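Local coordinates for exopolysaccharide biosynthesis protein (Pantoea stewartii subsp. stewartii DC283, PDB 6TGF) that modifies the exopolysaccharide glycans of the bacterial biofilm, probably as a hydrolase, and has a bacteriophage tailspike-like parallel beta-helix fold, at residues Gln86-Leu98 with Phe115-His128. Residues are numbered along the deposited sequence; the frame is centred on the assembly and turned at random.
Sequences QIPVFLRDANGNL and FVKDNAALIANPSH. With EDO (1,2-ethanediol), chain X.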
ATOM      1  N   GLN B  86      72.712  -5.202 -10.755  1.00 49.44           N
ATOM      2  CA  GLN B  86      72.465  -5.579  -9.334  1.00 48.76           C
ATOM      3  C   GLN B  86      72.749  -4.371  -8.434  1.00 48.01           C
ATOM      4  O   GLN B  86      73.839  -3.780  -8.575  1.00 48.34           O
ATOM      5  CB  GLN B  86      73.339  -6.765  -8.910  1.00 48.90           C
ATOM      6  CG  GLN B  86      72.974  -8.080  -9.586  1.00 49.23           C
ATOM      7  CD  GLN B  86      73.618  -8.255 -10.941  1.00 49.85           C
ATOM      8  OE1 GLN B  86      74.773  -7.890 -11.156  1.00 50.47           O
ATOM      9  NE2 GLN B  86      72.872  -8.827 -11.871  1.00 50.06           N
ATOM     10  N   ILE B  87      71.806  -4.025  -7.549  1.00 46.86           N
ATOM     11  CA  ILE B  87      71.952  -2.948  -6.519  1.00 46.09           C
ATOM     12  C   ILE B  87      72.253  -3.605  -5.174  1.00 45.20           C
ATOM     13  O   ILE B  87      71.958  -4.783  -4.982  1.00 44.82           O
ATOM     14  CB  ILE B  87      70.702  -2.042  -6.466  1.00 45.94           C
ATOM     15  CG1 ILE B  87      69.443  -2.791  -6.020  1.00 45.58           C
ATOM     16  CG2 ILE B  87      70.498  -1.342  -7.801  1.00 46.31           C
ATOM     17  CD1 ILE B  87      68.338  -1.887  -5.516  1.00 45.52           C
ATOM     18  N   PRO B  88      72.859  -2.877  -4.205  1.00 44.47           N
ATOM     19  CA  PRO B  88      73.190  -3.463  -2.906  1.00 43.80           C
ATOM     20  C   PRO B  88      71.941  -3.911  -2.130  1.00 43.06           C
ATOM     21  O   PRO B  88      70.996  -3.143  -2.037  1.00 42.88           O
ATOM     22  CB  PRO B  88      73.942  -2.349  -2.159  1.00 43.98           C
ATOM     23  CG  PRO B  88      73.562  -1.070  -2.877  1.00 44.32           C
ATOM     24  CD  PRO B  88      73.277  -1.470  -4.308  1.00 44.50           C
ATOM     25  N   VAL B  89      71.969  -5.150  -1.627  1.00 42.45           N
ATOM     26  CA  VAL B  89      70.930  -5.756  -0.742  1.00 41.79           C
ATOM     27  C   VAL B  89      71.608  -6.140   0.576  1.00 41.36           C
ATOM     28  O   VAL B  89      72.689  -6.756   0.520  1.00 41.16           O
ATOM     29  CB  VAL B  89      70.264  -6.980  -1.401  1.00 41.70           C
ATOM     30  CG1 VAL B  89      69.095  -7.504  -0.581  1.00 41.55           C
ATOM     31  CG2 VAL B  89      69.818  -6.686  -2.822  1.00 41.99           C
ATOM     32  N   PHE B  90      70.992  -5.788   1.707  1.00 41.18           N
ATOM     33  CA  PHE B  90      71.513  -6.047   3.075  1.00 41.06           C
ATOM     34  C   PHE B  90      70.572  -7.014   3.802  1.00 40.93           C
ATOM     35  O   PHE B  90      69.359  -6.737   3.869  1.00 40.64           O
ATOM     36  CB  PHE B  90      71.684  -4.729   3.832  1.00 41.00           C
ATOM     37  CG  PHE B  90      72.388  -3.659   3.040  1.00 40.99           C
ATOM     38  CD1 PHE B  90      73.767  -3.659   2.912  1.00 41.06           C
ATOM     39  CD2 PHE B  90      71.670  -2.661   2.402  1.00 41.04           C
ATOM     40  CE1 PHE B  90      74.412  -2.679   2.172  1.00 41.24           C
ATOM     41  CE2 PHE B  90      72.316  -1.683   1.664  1.00 41.18           C
ATOM     42  CZ  PHE B  90      73.685  -1.692   1.551  1.00 41.30           C
ATOM     43  N   LEU B  91      71.123  -8.121   4.309  1.00 41.23           N
ATOM     44  CA  LEU B  91      70.403  -9.100   5.164  1.00 41.46           C
ATOM     45  C   LEU B  91      70.494  -8.633   6.619  1.00 42.06           C
ATOM     46  O   LEU B  91      71.622  -8.552   7.141  1.00 41.88           O
ATOM     47  CB  LEU B  91      71.018 -10.494   4.994  1.00 41.20           C
ATOM     48  CG  LEU B  91      70.453 -11.581   5.911  1.00 41.07           C
ATOM     49  CD1 LEU B  91      68.987 -11.849   5.614  1.00 40.91           C
ATOM     50  CD2 LEU B  91      71.257 -12.864   5.795  1.00 41.00           C
ATOM     51  N   ARG B  92      69.346  -8.328   7.232  1.00 43.13           N
ATOM     52  CA  ARG B  92      69.217  -8.030   8.684  1.00 44.34           C
ATOM     53  C   ARG B  92      68.950  -9.342   9.429  1.00 45.00           C
ATOM     54  O   ARG B  92      68.068 -10.096   8.980  1.00 44.71           O
ATOM     55  CB  ARG B  92      68.090  -7.020   8.921  1.00 44.63           C
ATOM     56  CG  ARG B  92      67.826  -6.712  10.386  1.00 45.15           C
ATOM     57  CD  ARG B  92      66.667  -5.749  10.542  1.00 45.48           C
ATOM     58  NE  ARG B  92      65.377  -6.423  10.466  1.00 45.54           N
ATOM     59  CZ  ARG B  92      64.211  -5.811  10.281  1.00 45.75           C
ATOM     60  NH1 ARG B  92      64.160  -4.497  10.138  1.00 45.95           N
ATOM     61  NH2 ARG B  92      63.095  -6.519  10.232  1.00 45.69           N
ATOM     62  N   ASP B  93      69.680  -9.597  10.521  1.00 46.08           N
ATOM     63  CA  ASP B  93      69.576 -10.849  11.321  1.00 46.95           C
ATOM     64  C   ASP B  93      68.705 -10.593  12.560  1.00 47.83           C
ATOM     65  O   ASP B  93      68.230  -9.449  12.729  1.00 47.76           O
ATOM     66  CB  ASP B  93      70.960 -11.408  11.670  1.00 47.04           C
ATOM     67  CG  ASP B  93      71.782 -10.579  12.647  1.00 47.19           C
ATOM     68  OD1 ASP B  93      71.219  -9.654  13.269  1.00 47.02           O
ATOM     69  OD2 ASP B  93      72.986 -10.877  12.781  1.00 47.21           O
ATOM     70  N   ALA B  94      68.505 -11.631  13.379  1.00 48.99           N
ATOM     71  CA  ALA B  94      67.659 -11.632  14.598  1.00 49.89           C
ATOM     72  C   ALA B  94      68.071 -10.500  15.544  1.00 50.74           C
ATOM     73  O   ALA B  94      67.178  -9.766  16.014  1.00 50.74           O
ATOM     74  CB  ALA B  94      67.756 -12.971  15.288  1.00 50.08           C
ATOM     75  N   ASN B  95      69.375 -10.360  15.800  1.00 51.54           N
ATOM     76  CA  ASN B  95      69.938  -9.415  16.802  1.00 52.08           C
ATOM     77  C   ASN B  95      69.978  -7.997  16.217  1.00 51.63           C
ATOM     78  O   ASN B  95      70.345  -7.071  16.964  1.00 52.39           O
ATOM     79  CB  ASN B  95      71.313  -9.878  17.290  1.00 52.77           C
ATOM     80  CG  ASN B  95      71.303 -11.307  17.793  1.00 53.24           C
ATOM     81  OD1 ASN B  95      71.891 -12.193  17.174  1.00 53.04           O
ATOM     82  ND2 ASN B  95      70.618 -11.547  18.900  1.00 53.52           N
ATOM     83  N   GLY B  96      69.624  -7.834  14.937  1.00 50.62           N
ATOM     84  CA  GLY B  96      69.433  -6.524  14.283  1.00 49.84           C
ATOM     85  C   GLY B  96      70.636  -6.095  13.458  1.00 49.10           C
ATOM     86  O   GLY B  96      70.586  -4.986  12.894  1.00 49.22           O
ATOM     87  N   ASN B  97      71.676  -6.932  13.375  1.00 48.22           N
ATOM     88  CA  ASN B  97      72.933  -6.629  12.639  1.00 47.72           C
ATOM     89  C   ASN B  97      72.672  -6.703  11.132  1.00 46.62           C
ATOM     90  O   ASN B  97      71.765  -7.452  10.722  1.00 46.14           O
ATOM     91  CB  ASN B  97      74.073  -7.572  13.028  1.00 48.12           C
ATOM     92  CG  ASN B  97      74.356  -7.582  14.515  1.00 48.66           C
ATOM     93  OD1 ASN B  97      73.751  -6.828  15.274  1.00 49.09           O
ATOM     94  ND2 ASN B  97      75.276  -8.434  14.939  1.00 48.79           N
ATOM     95  N   LEU B  98      73.458  -5.960  10.347  1.00 45.64           N
ATOM     96  CA  LEU B  98      73.335  -5.861   8.870  1.00 44.83           C
ATOM     97  C   LEU B  98      74.628  -6.352   8.215  1.00 44.25           C
ATOM     98  O   LEU B  98      75.712  -5.942   8.662  1.00 44.54           O
ATOM     99  CB  LEU B  98      73.060  -4.405   8.492  1.00 44.86           C
ATOM    100  CG  LEU B  98      71.789  -3.808   9.088  1.00 44.95           C
ATOM    101  CD1 LEU B  98      71.980  -2.332   9.391  1.00 45.28           C
ATOM    102  CD2 LEU B  98      70.603  -4.024   8.163  1.00 44.68           C
ATOM    103  N   PHE B 115      65.774 -17.762   7.328  1.00 39.42           N
ATOM    104  CA  PHE B 115      65.261 -16.377   7.142  1.00 38.94           C
ATOM    105  C   PHE B 115      64.122 -16.114   8.135  1.00 38.97           C
ATOM    106  O   PHE B 115      64.160 -15.088   8.843  1.00 38.76           O
ATOM    107  CB  PHE B 115      64.805 -16.172   5.694  1.00 38.52           C
ATOM    108  CG  PHE B 115      64.464 -14.750   5.324  1.00 38.09           C
ATOM    109  CD1 PHE B 115      65.463 -13.808   5.127  1.00 37.99           C
ATOM    110  CD2 PHE B 115      63.146 -14.356   5.154  1.00 37.85           C
ATOM    111  CE1 PHE B 115      65.151 -12.502   4.782  1.00 37.74           C
ATOM    112  CE2 PHE B 115      62.837 -13.051   4.805  1.00 37.62           C
ATOM    113  CZ  PHE B 115      63.837 -12.126   4.621  1.00 37.62           C
ATOM    114  N   VAL B 116      63.150 -17.029   8.187  1.00 39.27           N
ATOM    115  CA  VAL B 116      61.965 -16.969   9.095  1.00 39.50           C
ATOM    116  C   VAL B 116      62.435 -17.148  10.545  1.00 39.92           C
ATOM    117  O   VAL B 116      62.015 -16.343  11.398  1.00 40.03           O
ATOM    118  CB  VAL B 116      60.914 -18.024   8.699  1.00 39.61           C
ATOM    119  CG1 VAL B 116      59.847 -18.205   9.768  1.00 39.87           C
ATOM    120  CG2 VAL B 116      60.273 -17.694   7.360  1.00 39.50           C
ATOM    121  N   LYS B 117      63.278 -18.157  10.799  1.00 40.40           N
ATOM    122  CA  LYS B 117      63.802 -18.520  12.147  1.00 40.86           C
ATOM    123  C   LYS B 117      64.517 -17.316  12.772  1.00 40.64           C
ATOM    124  O   LYS B 117      64.343 -17.093  13.989  1.00 40.64           O
ATOM    125  CB  LYS B 117      64.765 -19.710  12.060  1.00 41.45           C
ATOM    126  CG  LYS B 117      64.572 -20.766  13.137  1.00 42.31           C
ATOM    127  CD  LYS B 117      65.581 -21.893  13.098  1.00 42.93           C
ATOM    128  CE  LYS B 117      65.507 -22.722  11.832  1.00 43.22           C
ATOM    129  NZ  LYS B 117      66.170 -24.035  12.010  1.00 43.68           N
ATOM    130  N   ASP B 118      65.287 -16.576  11.965  1.00 40.31           N
ATOM    131  CA  ASP B 118      66.111 -15.414  12.396  1.00 40.05           C
ATOM    132  C   ASP B 118      65.276 -14.126  12.397  1.00 39.55           C
ATOM    133  O   ASP B 118      65.853 -13.068  12.704  1.00 39.43           O
ATOM    134  CB  ASP B 118      67.335 -15.240  11.492  1.00 39.98           C
ATOM    135  CG  ASP B 118      68.356 -16.358  11.613  1.00 40.31           C
ATOM    136  OD1 ASP B 118      68.282 -17.111  12.598  1.00 40.78           O
ATOM    137  OD2 ASP B 118      69.221 -16.461  10.723  1.00 40.46           O
ATOM    138  N   ASN B 119      63.981 -14.199  12.069  1.00 39.11           N
ATOM    139  CA  ASN B 119      63.106 -13.009  11.890  1.00 38.82           C
ATOM    140  C   ASN B 119      63.873 -11.982  11.045  1.00 38.24           C
ATOM    141  O   ASN B 119      63.907 -10.794  11.426  1.00 38.19           O
ATOM    142  CB  ASN B 119      62.653 -12.443  13.239  1.00 39.11           C
ATOM    143  CG  ASN B 119      61.636 -11.329  13.107  1.00 39.27           C
ATOM    144  OD1 ASN B 119      60.668 -11.449  12.357  1.00 39.27           O
ATOM    145  ND2 ASN B 119      61.849 -10.239  13.826  1.00 39.46           N
ATOM    146  N   ALA B 120      64.483 -12.444   9.950  1.00 37.62           N
ATOM    147  CA  ALA B 120      65.418 -11.674   9.099  1.00 37.21           C
ATOM    148  C   ALA B 120      64.633 -10.795   8.120  1.00 36.85           C
ATOM    149  O   ALA B 120      63.420 -11.013   7.972  1.00 36.74           O
ATOM    150  CB  ALA B 120      66.341 -12.617   8.368  1.00 37.13           C
ATOM    151  N   ALA B 121      65.312  -9.838   7.486  1.00 36.66           N
ATOM    152  CA  ALA B 121      64.758  -8.955   6.433  1.00 36.43           C
ATOM    153  C   ALA B 121      65.836  -8.662   5.386  1.00 36.30           C
ATOM    154  O   ALA B 121      67.026  -8.602   5.757  1.00 36.25           O
ATOM    155  CB  ALA B 121      64.231  -7.680   7.046  1.00 36.49           C
ATOM    156  N   LEU B 122      65.423  -8.498   4.127  1.00 36.15           N
ATOM    157  CA  LEU B 122      66.275  -7.993   3.019  1.00 36.25           C
ATOM    158  C   LEU B 122      65.972  -6.504   2.825  1.00 36.39           C
ATOM    159  O   LEU B 122      64.855  -6.190   2.368  1.00 36.38           O
ATOM    160  CB  LEU B 122      65.989  -8.792   1.743  1.00 36.16           C
ATOM    161  CG  LEU B 122      66.368 -10.273   1.785  1.00 36.15           C
ATOM    162  CD1 LEU B 122      65.994 -10.963   0.482  1.00 36.15           C
ATOM    163  CD2 LEU B 122      67.851 -10.457   2.069  1.00 36.22           C
ATOM    164  N   ILE B 123      66.916  -5.631   3.193  1.00 36.57           N
ATOM    165  CA  ILE B 123      66.816  -4.153   3.004  1.00 36.78           C
ATOM    166  C   ILE B 123      67.469  -3.786   1.667  1.00 36.89           C
ATOM    167  O   ILE B 123      68.579  -4.285   1.388  1.00 36.78           O
ATOM    168  CB  ILE B 123      67.441  -3.383   4.190  1.00 36.91           C
ATOM    169  CG1 ILE B 123      66.635  -3.574   5.478  1.00 36.92           C
ATOM    170  CG2 ILE B 123      67.609  -1.907   3.860  1.00 37.14           C
ATOM    171  CD1 ILE B 123      67.210  -4.601   6.417  1.00 36.97           C
ATOM    172  N   ALA B 124      66.793  -2.943   0.879  1.00 37.04           N
ATOM    173  CA  ALA B 124      67.273  -2.387  -0.408  1.00 37.30           C
ATOM    174  C   ALA B 124      66.408  -1.182  -0.792  1.00 37.62           C
ATOM    175  O   ALA B 124      65.488  -0.840  -0.021  1.00 37.40           O
ATOM    176  CB  ALA B 124      67.244  -3.454  -1.475  1.00 37.19           C
ATOM    177  N   ASN B 125      66.703  -0.561  -1.937  1.00 38.16           N
ATOM    178  CA  ASN B 125      65.926   0.574  -2.504  1.00 38.53           C
ATOM    179  C   ASN B 125      64.502   0.093  -2.775  1.00 38.46           C
ATOM    180  O   ASN B 125      64.322  -0.908  -3.464  1.00 38.35           O
ATOM    181  CB  ASN B 125      66.586   1.119  -3.774  1.00 38.86           C
ATOM    182  CG  ASN B 125      66.047   2.466  -4.209  1.00 39.16           C
ATOM    183  OD1 ASN B 125      64.873   2.771  -4.012  1.00 39.07           O
ATOM    184  ND2 ASN B 125      66.898   3.274  -4.819  1.00 39.54           N
ATOM    185  N   PRO B 126      63.452   0.761  -2.238  1.00 38.62           N
ATOM    186  CA  PRO B 126      62.069   0.396  -2.554  1.00 38.73           C
ATOM    187  C   PRO B 126      61.811   0.429  -4.068  1.00 39.20           C
ATOM    188  O   PRO B 126      61.031  -0.375  -4.546  1.00 39.26           O
ATOM    189  CB  PRO B 126      61.213   1.435  -1.811  1.00 38.72           C
ATOM    190  CG  PRO B 126      62.174   2.556  -1.466  1.00 38.86           C
ATOM    191  CD  PRO B 126      63.521   1.888  -1.295  1.00 38.79           C
ATOM    192  N   SER B 127      62.470   1.352  -4.775  1.00 39.76           N
ATOM    193  CA  SER B 127      62.538   1.399  -6.259  1.00 40.27           C
ATOM    194  C   SER B 127      63.628   0.431  -6.730  1.00 40.39           C
ATOM    195  O   SER B 127      64.819   0.755  -6.558  1.00 40.45           O
ATOM    196  CB  SER B 127      62.786   2.804  -6.750  1.00 40.64           C
ATOM    197  OG  SER B 127      62.615   2.884  -8.156  1.00 40.97           O
ATOM    198  N   HIS B 128      63.234  -0.722  -7.279  1.00 40.61           N
ATOM    199  CA  HIS B 128      64.160  -1.788  -7.746  1.00 41.07           C
ATOM    200  C   HIS B 128      63.477  -2.686  -8.782  1.00 41.50           C
ATOM    201  O   HIS B 128      62.241  -2.837  -8.722  1.00 41.16           O
ATOM    202  CB  HIS B 128      64.677  -2.610  -6.556  1.00 40.89           C
ATOM    203  CG  HIS B 128      63.618  -3.380  -5.841  1.00 40.58           C
ATOM    204  ND1 HIS B 128      62.926  -2.861  -4.765  1.00 40.35           N
ATOM    205  CD2 HIS B 128      63.131  -4.625  -6.039  1.00 40.47           C
ATOM    206  CE1 HIS B 128      62.059  -3.750  -4.330  1.00 40.30           C
ATOM    207  NE2 HIS B 128      62.164  -4.843  -5.095  1.00 40.41           N
TER
HETATM  208  C1  EDO X 802      68.943 -15.741   7.093  1.00 58.58           C
HETATM  209  O1  EDO X 802      69.455 -15.225   8.307  1.00 58.29           O
HETATM  210  C2  EDO X 802      69.966 -16.459   6.291  1.00 58.45           C
HETATM  211  O2  EDO X 802      69.602 -16.658   4.937  1.00 57.93           O
HETATM  212  O   HOH W   1      65.804  -8.417  12.645  1.00 60.16           O
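Arg92 lies across Ala121 on one face of the antiparallel pair formed by strands 89-92 and 121-124. Its CB meets Ile123 CD1 at 3.6 Å, beside Leu98 CD2, which touches the same methyl from the next strand. The chain then runs extended through CG (chi1 177°) and CD and bends at chi3 (82°), which folds the guanidinium back over Ala121. NE, CZ and NH2 all approach Ala121 CB, NH2 at 3.6 Å, and the methyl sits over one face of the group, toward its rim. NE also makes a weak bond to a water that donates to Asp93 O and Asn119 O, linking the end of strand 89-92 to the lead-in to strand 121-124. In the backbone, Arg92 N to Ala121 O (2.8 Å) and Phe90 N to Ile123 O (2.9 Å) are nearly straight bonds, each paired with a return bond. On the other face Leu91 CD1 fits among Ala120 CB, Leu122 CD2 (4.0 Å) and the ring edge of Phe115, while CD2 meets an ethanediol held by Asp118 OD2. After helix 109-117, Asn119 leaves helical conformation with positive phi in a Schellman motif. Strand 89-92 is central in a five-stranded antiparallel sheet, with 121-124 between it and strand 48-51, in the N-terminal region matching the head-binding family of phage tailspikes.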